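Local coordinates for protein autolysin E (Staphylococcus aureus, PDB 4PI8) that probably cleaves the N-acetylglucosamine–N-acetylmuramic acid glycan strands of peptidoglycan as a glycosidase of the lysozyme clan, at residues V98-S103 / K206-S211; V107-G112 / Y128-I133. The protein carries 1 engineered substitution. All blocks are in the same frame, centred on the assembly; numbering follows the deposited sequence.

Overall arrangement
From the N terminus, helix 84-94 precedes helix 98-108, whose first half enters interaction 1 and whose last turn opens interaction 2. The chain then runs through the strand pair 120-122/125-127 to segment 128-133, which closes the short loop of interaction 2 across 15 intervening residues. Much later helix 200-215 returns to residues 98-103, closing interaction 1 around 102 residues, with the smaller loop nested inside. The centres lie about 14 Å apart, and the two meet directly: F131 CE1 is 3.4 Å from L101 O. Helix 98-108 thus joins the buried helical packing to the loop bordering the glycan pocket.

Interaction 1: V98-S103 / K206-S211; sequences VIYLVS and KLMDKS
With CG beside the backbone N and a bend at its last torsion (chi3 66°), M208 passes from S103 to Y100, where its sulfur and methyl settle against residues 98-103 of helix 98-108. S103 OG, anti to its own carbonyl carbon, lies back along the helix within hydrogen-bonding distance of I99 O; CB and OG of S103 both touch M208 CG and L207 CB. The evidence is in the spacing: M208 CG is 3.5 Å from S103 OG, and M208 CE is 3.8 Å from Y100 CB. M208 SD lies at the edge of the Y100 ring, near its plane, rather than over a face. One turn before S103, I99 CG2 comes within 3.7 Å of S211 CB.

The axes approach to 8.9 Å with 132° between their directions, a steep crossing about midway between perpendicular and antiparallel, and the small S103 and S211 lie at the interface. The S103 hydroxyl donates to I99 O at 2.7 Å, tilted 33° from the carbonyl plane; the backbone N of S103 reaches the same oxygen from the opposite face. A water joins the helices, donating to S103 OG at 2.9 Å and bonding S211 OG. Y100 turns its hydroxyl to H104, while helix 67-74 covers S211 and V102.

This is plain helix-helix packing in the core of the glycosidase domain. No direct polar bond joins the segments; they are held by van der Waals contact and one shared water, which together with the bond to I99 O satisfies the buried S103 hydroxyl.

Interaction 2: V107-G112 / Y128-I133; sequences VATGNG and YNFFGI. Engineered in segment 107-112: A108 (natural residue Glu). With AMU (N-acetyl-beta-muramic acid), chain B.
The F130 ring receives T109 at an oblique angle: CG2 of T109 stands 3.7 Å from F130 CD1, in neither a face nor an edge position. P156 and I160 of helix 156-172 also pack on this ring. F131, whose CB points away from segment 107-112, lays its ring edge-to-face with H104, with L101 and A105 also against it. A third flat group, the N129 amide, ties its own loop together. Its OD1 accepts I133 N at 3.2 Å in a nearly straight bond (178°), and its ND2 donates to I133 O at 2.8 Å, that oxygen lying in the amide plane.

T109 OG1 sits between backbone N and carbonyl carbon (chi1 64°), leaving CG2 anti to the carbonyl carbon, in contact with F130 CD1. The hydroxyl oxygen accepts G112 N at 2.9 Å, an ST motif at the helix end, and is also bonded to A105 O. A108, an engineered replacement of the natural Glu, brings CB to 3.4 Å from F130 O.

G132 and I133 belong to the glycan pocket: G132 O is 3.5 Å from C7 of the N-acetylmuramic acid. Y194 also lines that pocket. Across the segments the contact is van der Waals alone, and F130 O is buried by it with no polar partner in the model. The polar hold on the loop comes from other bonds, among them the N129 amide to I133 and the Y194 hydroxyl to F131 O, which probably help fix the backbone that borders the sugar.

Interaction 1: V98-S103 / K206-S211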
loop_
_atom_site.group_PDB
_atom_site.type_symbol
_atom_site.label_atom_id
_atom_site.label_comp_id
_atom_site.label_asym_id
_atom_site.label_seq_id
_atom_site.Cartn_x
_atom_site.Cartn_y
_atom_site.Cartn_z
ATOM N N VAL A 98 8.565 4.794 -7.224
ATOM C CA VAL A 98 7.870 3.943 -8.195
ATOM C C VAL A 98 8.060 2.461 -7.874
ATOM O O VAL A 98 7.190 1.638 -8.245
ATOM C CB VAL A 98 8.299 4.233 -9.669
ATOM C CG1 VAL A 98 9.715 3.725 -9.968
ATOM C CG2 VAL A 98 7.285 3.736 -10.651
ATOM N N ILE A 99 9.165 2.110 -7.233
ATOM C CA ILE A 99 9.334 0.706 -6.843
ATOM C C ILE A 99 8.301 0.323 -5.766
ATOM O O ILE A 99 7.719 -0.772 -5.791
ATOM C CB ILE A 99 10.757 0.372 -6.487
ATOM C CG1 ILE A 99 11.651 0.356 -7.731
ATOM C CG2 ILE A 99 10.845 -0.942 -5.737
ATOM C CD1 ILE A 99 13.130 0.245 -7.468
ATOM N N TYR A 100 8.085 1.216 -4.799
ATOM C CA TYR A 100 7.030 1.041 -3.839
ATOM C C TYR A 100 5.708 0.931 -4.553
ATOM O O TYR A 100 4.918 0.014 -4.269
ATOM C CB TYR A 100 7.027 2.220 -2.839
ATOM C CG TYR A 100 5.657 2.436 -2.268
ATOM C CD1 TYR A 100 5.044 1.490 -1.473
ATOM C CD2 TYR A 100 4.908 3.547 -2.651
ATOM C CE1 TYR A 100 3.745 1.642 -1.070
ATOM C CE2 TYR A 100 3.609 3.734 -2.230
ATOM C CZ TYR A 100 3.014 2.742 -1.505
ATOM O OH TYR A 100 1.679 2.890 -1.159
ATOM N N LEU A 101 5.420 1.824 -5.503
ATOM C CA LEU A 101 4.115 1.859 -6.128
ATOM C C LEU A 101 3.829 0.550 -6.877
ATOM O O LEU A 101 2.727 -0.036 -6.752
ATOM C CB LEU A 101 3.992 3.042 -7.078
ATOM C CG LEU A 101 2.614 3.509 -7.447
ATOM C CD1 LEU A 101 1.785 3.952 -6.251
ATOM C CD2 LEU A 101 2.776 4.615 -8.474
ATOM N N VAL A 102 4.797 0.073 -7.635
ATOM C CA VAL A 102 4.683 -1.182 -8.348
ATOM C C VAL A 102 4.473 -2.283 -7.355
ATOM O O VAL A 102 3.633 -3.180 -7.551
ATOM C CB VAL A 102 5.925 -1.441 -9.229
ATOM C CG1 VAL A 102 5.977 -2.901 -9.660
ATOM C CG2 VAL A 102 5.910 -0.465 -10.447
ATOM N N SER A 103 5.334 -2.347 -6.304
ATOM C CA SER A 103 5.245 -3.425 -5.334
ATOM C C SER A 103 3.909 -3.479 -4.641
ATOM O O SER A 103 3.328 -4.561 -4.433
ATOM C CB SER A 103 6.417 -3.357 -4.316
ATOM O OG SER A 103 7.687 -3.386 -4.977
ATOM N N LYS A 206 9.101 -6.927 0.883
ATOM C CA LYS A 206 9.859 -8.042 0.290
ATOM C C LYS A 206 10.036 -7.811 -1.193
ATOM O O LYS A 206 11.129 -7.973 -1.763
ATOM C CB LYS A 206 9.140 -9.339 0.544
ATOM C CG LYS A 206 9.939 -10.522 0.000
ATOM C CD LYS A 206 9.328 -11.876 0.329
ATOM C CE LYS A 206 8.018 -12.099 -0.393
ATOM N NZ LYS A 206 8.128 -12.160 -1.875
ATOM N N LEU A 207 8.980 -7.422 -1.875
ATOM C CA LEU A 207 9.076 -7.132 -3.295
ATOM C C LEU A 207 9.942 -5.934 -3.565
ATOM O O LEU A 207 10.720 -5.917 -4.529
ATOM C CB LEU A 207 7.697 -6.920 -3.934
ATOM C CG LEU A 207 6.741 -8.103 -3.863
ATOM C CD1 LEU A 207 5.496 -7.764 -4.668
ATOM C CD2 LEU A 207 7.390 -9.393 -4.392
ATOM N N MET A 208 9.852 -4.894 -2.740
ATOM C CA MET A 208 10.681 -3.750 -2.918
ATOM C C MET A 208 12.142 -4.109 -2.812
ATOM O O MET A 208 12.947 -3.640 -3.610
ATOM C CB MET A 208 10.405 -2.661 -1.875
ATOM C CG MET A 208 9.060 -1.984 -2.103
ATOM S SD MET A 208 8.670 -0.750 -0.829
ATOM C CE MET A 208 9.907 0.407 -1.167
ATOM N N ASP A 209 12.476 -4.917 -1.809
ATOM C CA ASP A 209 13.894 -5.249 -1.623
ATOM C C ASP A 209 14.419 -6.022 -2.846
ATOM O O ASP A 209 15.551 -5.753 -3.283
ATOM C CB ASP A 209 14.069 -6.062 -0.350
ATOM C CG ASP A 209 15.431 -5.842 0.293
ATOM O OD1 ASP A 209 16.140 -4.857 0.026
ATOM O OD2 ASP A 209 15.726 -6.675 1.161
ATOM N N LYS A 210 13.628 -6.954 -3.343
ATOM C CA LYS A 210 14.049 -7.699 -4.527
ATOM C C LYS A 210 14.318 -6.723 -5.688
ATOM O O LYS A 210 15.311 -6.835 -6.419
ATOM C CB LYS A 210 13.006 -8.743 -4.869
ATOM C CG LYS A 210 13.439 -9.883 -5.759
ATOM C CD LYS A 210 12.296 -10.893 -5.884
ATOM C CE LYS A 210 12.433 -12.000 -4.887
ATOM N NZ LYS A 210 11.470 -13.086 -5.192
ATOM N N SER A 211 13.422 -5.753 -5.905
ATOM C CA SER A 211 13.584 -4.845 -7.032
ATOM C C SER A 211 14.774 -3.916 -6.815
ATOM O O SER A 211 15.512 -3.599 -7.772
ATOM C CB SER A 211 12.304 -4.046 -7.209
ATOM O OG SER A 211 11.232 -4.863 -7.503
HETATM O O HOH W 1 8.508 -4.851 -7.370
#

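Interaction 2: V107-G112 / Y128-I133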
loop_
_atom_site.group_PDB
_atom_site.type_symbol
_atom_site.label_atom_id
_atom_site.label_comp_id
_atom_site.label_asym_id
_atom_site.label_seq_id
_atom_site.Cartn_x
_atom_site.Cartn_y
_atom_site.Cartn_z
ATOM N N VAL A 107 1.110 -6.615 -4.812
ATOM C CA VAL A 107 0.465 -7.244 -3.630
ATOM C C VAL A 107 -1.026 -7.104 -3.706
ATOM O O VAL A 107 -1.783 -8.121 -3.484
ATOM C CB VAL A 107 1.081 -6.636 -2.341
ATOM C CG1 VAL A 107 0.271 -6.980 -1.052
ATOM C CG2 VAL A 107 2.543 -7.062 -2.252
ATOM N N ALA A 108 -1.547 -5.948 -3.997
ATOM C CA ALA A 108 -2.975 -5.681 -3.974
ATOM C C ALA A 108 -3.751 -6.357 -5.121
ATOM O O ALA A 108 -4.972 -6.468 -4.998
ATOM C CB ALA A 108 -3.245 -4.228 -4.009
ATOM N N THR A 109 -3.098 -6.721 -6.197
ATOM C CA THR A 109 -3.782 -7.259 -7.370
ATOM C C THR A 109 -3.427 -8.708 -7.637
ATOM O O THR A 109 -3.715 -9.245 -8.720
ATOM C CB THR A 109 -3.424 -6.439 -8.637
ATOM O OG1 THR A 109 -2.039 -6.526 -8.951
ATOM C CG2 THR A 109 -3.898 -5.023 -8.496
ATOM N N GLY A 110 -2.656 -9.348 -6.745
ATOM C CA GLY A 110 -2.261 -10.702 -7.033
ATOM C C GLY A 110 -1.363 -10.793 -8.207
ATOM O O GLY A 110 -1.587 -11.539 -9.159
ATOM N N ASN A 111 -0.301 -10.012 -8.216
ATOM C CA ASN A 111 0.655 -9.950 -9.325
ATOM C C ASN A 111 -0.002 -9.569 -10.634
ATOM O O ASN A 111 0.401 -10.000 -11.696
ATOM C CB ASN A 111 1.463 -11.228 -9.463
ATOM C CG ASN A 111 2.677 -11.225 -8.578
ATOM O OD1 ASN A 111 3.250 -10.181 -8.262
ATOM N ND2 ASN A 111 3.036 -12.412 -8.084
ATOM N N GLY A 112 -0.976 -8.722 -10.544
ATOM C CA GLY A 112 -1.743 -8.237 -11.700
ATOM C C GLY A 112 -2.711 -9.209 -12.299
ATOM O O GLY A 112 -3.393 -8.896 -13.282
ATOM N N TYR A 128 -11.612 0.307 -11.888
ATOM C CA TYR A 128 -10.385 -0.437 -11.531
ATOM C C TYR A 128 -9.836 0.151 -10.241
ATOM O O TYR A 128 -10.051 1.288 -9.929
ATOM C CB TYR A 128 -9.338 -0.275 -12.666
ATOM C CG TYR A 128 -9.835 -0.897 -13.971
ATOM C CD1 TYR A 128 -10.622 -0.137 -14.822
ATOM C CD2 TYR A 128 -9.512 -2.171 -14.296
ATOM C CE1 TYR A 128 -11.090 -0.711 -16.010
ATOM C CE2 TYR A 128 -9.969 -2.775 -15.475
ATOM C CZ TYR A 128 -10.778 -2.001 -16.306
ATOM O OH TYR A 128 -11.236 -2.549 -17.515
ATOM N N ASN A 129 -9.156 -0.726 -9.512
ATOM C CA ASN A 129 -8.561 -0.306 -8.204
ATOM C C ASN A 129 -7.395 -1.225 -7.958
ATOM O O ASN A 129 -7.539 -2.414 -7.777
ATOM C CB ASN A 129 -9.643 -0.489 -7.156
ATOM C CG ASN A 129 -9.265 0.079 -5.808
ATOM O OD1 ASN A 129 -8.102 0.176 -5.416
ATOM N ND2 ASN A 129 -10.270 0.492 -5.116
ATOM N N PHE A 130 -6.174 -0.634 -7.974
ATOM C CA PHE A 130 -4.983 -1.429 -7.859
ATOM C C PHE A 130 -4.220 -1.292 -6.527
ATOM O O PHE A 130 -3.131 -1.824 -6.394
ATOM C CB PHE A 130 -4.007 -1.091 -9.017
ATOM C CG PHE A 130 -4.515 -1.393 -10.401
ATOM C CD1 PHE A 130 -5.399 -2.413 -10.652
ATOM C CD2 PHE A 130 -4.064 -0.624 -11.444
ATOM C CE1 PHE A 130 -5.869 -2.656 -11.948
ATOM C CE2 PHE A 130 -4.458 -0.917 -12.737
ATOM C CZ PHE A 130 -5.375 -1.906 -12.983
ATOM N N PHE A 131 -4.836 -0.565 -5.586
ATOM C CA PHE A 131 -4.153 -0.300 -4.313
ATOM C C PHE A 131 -5.012 -0.583 -3.086
ATOM O O PHE A 131 -4.727 -0.011 -2.007
ATOM C CB PHE A 131 -3.501 1.085 -4.281
ATOM C CG PHE A 131 -2.580 1.347 -5.445
ATOM C CD1 PHE A 131 -1.258 0.987 -5.380
ATOM C CD2 PHE A 131 -3.065 1.935 -6.580
ATOM C CE1 PHE A 131 -0.379 1.194 -6.418
ATOM C CE2 PHE A 131 -2.241 2.144 -7.645
ATOM C CZ PHE A 131 -0.900 1.768 -7.586
ATOM N N GLY A 132 -6.072 -1.351 -3.245
ATOM C CA GLY A 132 -6.906 -1.653 -2.099
ATOM C C GLY A 132 -7.532 -0.453 -1.484
ATOM O O GLY A 132 -7.629 -0.405 -0.214
ATOM N N ILE A 133 -8.020 0.533 -2.213
ATOM C CA ILE A 133 -8.511 1.774 -1.728
ATOM C C ILE A 133 -10.032 1.732 -1.614
ATOM O O ILE A 133 -10.755 1.641 -2.628
ATOM C CB ILE A 133 -8.044 2.975 -2.577
ATOM C CG1 ILE A 133 -6.508 3.035 -2.592
ATOM C CG2 ILE A 133 -8.623 4.279 -2.098
ATOM C CD1 ILE A 133 -5.917 3.892 -3.676
HETATM C C1 AMU B . -8.488 -0.979 4.693
HETATM C C2 AMU B . -8.814 0.436 4.315
HETATM C C3 AMU B . -8.885 1.315 5.574
HETATM C C4 AMU B . -9.881 0.668 6.564
HETATM C C5 AMU B . -9.559 -0.789 6.733
HETATM C C6 AMU B . -10.547 -1.475 7.680
HETATM C C7 AMU B . -8.028 1.835 2.400
HETATM C C8 AMU B . -6.793 2.383 1.717
HETATM C C9 AMU B . -8.207 3.618 5.359
HETATM C C10 AMU B . -8.436 4.701 4.377
HETATM C C11 AMU B . -8.137 4.159 6.785
HETATM O O1 AMU B . -8.465 -1.823 3.553
HETATM O O3 AMU B . -9.261 2.655 5.269
HETATM O O4 AMU B . -9.735 1.427 7.776
HETATM O O5 AMU B . -9.583 -1.445 5.489
HETATM O O6 AMU B . -10.160 -2.814 8.008
HETATM O O7 AMU B . -9.138 2.048 1.962
HETATM O O10 AMU B . -7.453 5.352 3.914
HETATM O O11 AMU B . -9.655 4.997 4.047
HETATM N N2 AMU B . -7.784 1.019 3.418
#